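PDB 3R3H: O-methyltransferase, SAM-dependent from Legionella pneumophila subsp. pneumophila, which probably transfers a methyl group from S-adenosylmethionine to a hydroxyl oxygen of an acceptor substrate, as O-methyltransferases of its family do. Local coordinates for residues Lys163-Ile168 and Met214-Pro219. Numbering follows the deposited sequence.
Sequences KGLIAI and MFLVQP
V217 lays its CG2 methyl against CB of I166, 3.7 Å away; CD1 of the same isoleucine is also in touch, and the two branched side chains cross obliquely. They sit where the Rossmann-like sheet of class I methyltransferases, with strand order 3-2-1-4-5-7-6, changes direction: strand 214-219 runs antiparallel between strands 164-169 and 203-208, the reversal that sets this fold apart from a purely parallel Rossmann sheet. Two hydrogen-bonded pairs, I166 with V217 and I168 with F215, tie the strands through four backbone bonds. The straightest is F215 N to I168 O, 169° at the hydrogen. In the non-hydrogen-bonded pair between them, A167 meets L216, and CA of A167 makes a CA-H...O contact with F215 O.

Neighbouring residues alternate between the two faces. I166 and I168 face helix 149-159, whereas F215, on the same side, turns its ring toward helix 185-198. On the A167 face, CD2 of L216 touches both CB of A167 and CD2 of L165, each at 3.9 Å, and L216 also packs on F51 of the second subunit. Toward the corner at K163 the backbone ladder gives way to a side chain: Q218, with CG anti to its own N (chi1 180°) and extended beyond, passes CG 3.4 Å from G164 O and offers NE2 to K163 O in a weak hydrogen bond of 3.3 Å.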
loop_
_atom_site.group_PDB
_atom_site.type_symbol
_atom_site.label_atom_id
_atom_site.label_comp_id
_atom_site.label_asym_id
_atom_site.label_seq_id
_atom_site.Cartn_x
_atom_site.Cartn_y
_atom_site.Cartn_z
ATOM N N LYS A 163 10.526 5.770 12.505
ATOM C CA LYS A 163 10.470 5.129 11.210
ATOM C C LYS A 163 9.199 4.267 11.119
ATOM O O LYS A 163 8.867 3.750 10.056
ATOM C CB LYS A 163 11.720 4.277 11.012
ATOM C CG LYS A 163 13.008 5.046 11.209
ATOM C CD LYS A 163 13.883 4.940 9.984
ATOM C CE LYS A 163 15.214 5.613 10.206
ATOM N NZ LYS A 163 16.079 5.410 9.017
ATOM N N GLY A 164 8.486 4.136 12.237
ATOM C CA GLY A 164 7.270 3.345 12.270
ATOM C C GLY A 164 6.147 3.892 11.412
ATOM O O GLY A 164 6.228 5.009 10.920
ATOM N N LEU A 165 5.087 3.108 11.249
ATOM C CA LEU A 165 3.950 3.508 10.429
ATOM C C LEU A 165 2.619 3.287 11.141
ATOM O O LEU A 165 2.514 2.427 11.993
ATOM C CB LEU A 165 3.947 2.710 9.124
ATOM C CG LEU A 165 2.810 3.003 8.143
ATOM C CD1 LEU A 165 3.090 4.314 7.420
ATOM C CD2 LEU A 165 2.700 1.881 7.145
ATOM N N ILE A 166 1.607 4.075 10.775
ATOM C CA ILE A 166 0.261 3.970 11.342
ATOM C C ILE A 166 -0.761 3.820 10.212
ATOM O O ILE A 166 -0.715 4.544 9.220
ATOM C CB ILE A 166 -0.135 5.224 12.168
ATOM C CG1 ILE A 166 0.861 5.443 13.310
ATOM C CG2 ILE A 166 -1.542 5.055 12.724
ATOM C CD1 ILE A 166 0.730 6.790 13.987
ATOM N N ALA A 167 -1.675 2.866 10.371
ATOM C CA ALA A 167 -2.724 2.605 9.390
ATOM C C ALA A 167 -4.045 2.823 10.107
ATOM O O ALA A 167 -4.207 2.384 11.253
ATOM C CB ALA A 167 -2.630 1.172 8.881
ATOM N N ILE A 168 -4.970 3.519 9.449
ATOM C CA ILE A 168 -6.276 3.796 10.030
ATOM C C ILE A 168 -7.339 3.357 9.034
ATOM O O ILE A 168 -7.307 3.757 7.869
ATOM C CB ILE A 168 -6.455 5.295 10.354
ATOM C CG1 ILE A 168 -5.390 5.777 11.339
ATOM C CG2 ILE A 168 -7.786 5.512 11.012
ATOM C CD1 ILE A 168 -4.116 6.281 10.700
ATOM N N MET A 214 -8.021 3.388 3.461
ATOM C CA MET A 214 -6.983 3.156 4.464
ATOM C C MET A 214 -5.921 4.252 4.386
ATOM O O MET A 214 -5.314 4.498 3.338
ATOM C CB MET A 214 -6.346 1.771 4.271
ATOM C CG MET A 214 -5.364 1.371 5.379
ATOM S SD MET A 214 -4.792 -0.344 5.300
ATOM C CE MET A 214 -6.112 -1.183 6.277
ATOM N N PHE A 215 -5.718 4.922 5.510
ATOM C CA PHE A 215 -4.762 6.013 5.595
ATOM C C PHE A 215 -3.437 5.507 6.141
ATOM O O PHE A 215 -3.406 4.808 7.152
ATOM C CB PHE A 215 -5.294 7.086 6.549
ATOM C CG PHE A 215 -5.558 8.432 5.909
ATOM C CD1 PHE A 215 -4.656 8.995 5.004
ATOM C CD2 PHE A 215 -6.676 9.178 6.282
ATOM C CE1 PHE A 215 -4.860 10.281 4.485
ATOM C CE2 PHE A 215 -6.891 10.460 5.773
ATOM C CZ PHE A 215 -5.981 11.015 4.873
ATOM N N LEU A 216 -2.345 5.852 5.473
ATOM C CA LEU A 216 -1.019 5.461 5.947
ATOM C C LEU A 216 -0.280 6.742 6.322
ATOM O O LEU A 216 0.007 7.574 5.454
ATOM C CB LEU A 216 -0.237 4.730 4.856
ATOM C CG LEU A 216 -0.786 3.379 4.412
ATOM C CD1 LEU A 216 0.124 2.794 3.352
ATOM C CD2 LEU A 216 -0.877 2.444 5.606
ATOM N N VAL A 217 0.011 6.927 7.603
ATOM C CA VAL A 217 0.711 8.131 8.017
ATOM C C VAL A 217 2.020 7.763 8.686
ATOM O O VAL A 217 2.105 6.761 9.390
ATOM C CB VAL A 217 -0.133 8.981 9.001
ATOM C CG1 VAL A 217 -1.600 9.008 8.569
ATOM C CG2 VAL A 217 0.013 8.453 10.409
ATOM N N GLN A 218 3.043 8.576 8.461
ATOM C CA GLN A 218 4.348 8.325 9.052
ATOM C C GLN A 218 4.963 9.625 9.556
ATOM O O GLN A 218 5.016 10.618 8.833
ATOM C CB GLN A 218 5.267 7.694 8.018
ATOM C CG GLN A 218 6.652 7.396 8.527
ATOM C CD GLN A 218 7.555 6.890 7.433
ATOM O OE1 GLN A 218 7.891 7.626 6.495
ATOM N NE2 GLN A 218 7.957 5.625 7.536
ATOM N N PRO A 219 5.429 9.645 10.812
ATOM C CA PRO A 219 6.025 10.888 11.300
ATOM C C PRO A 219 7.240 11.336 10.465
ATOM O O PRO A 219 7.978 10.509 9.922
ATOM C CB PRO A 219 6.378 10.547 12.752
ATOM C CG PRO A 219 6.628 9.074 12.715
ATOM C CD PRO A 219 5.504 8.587 11.835
#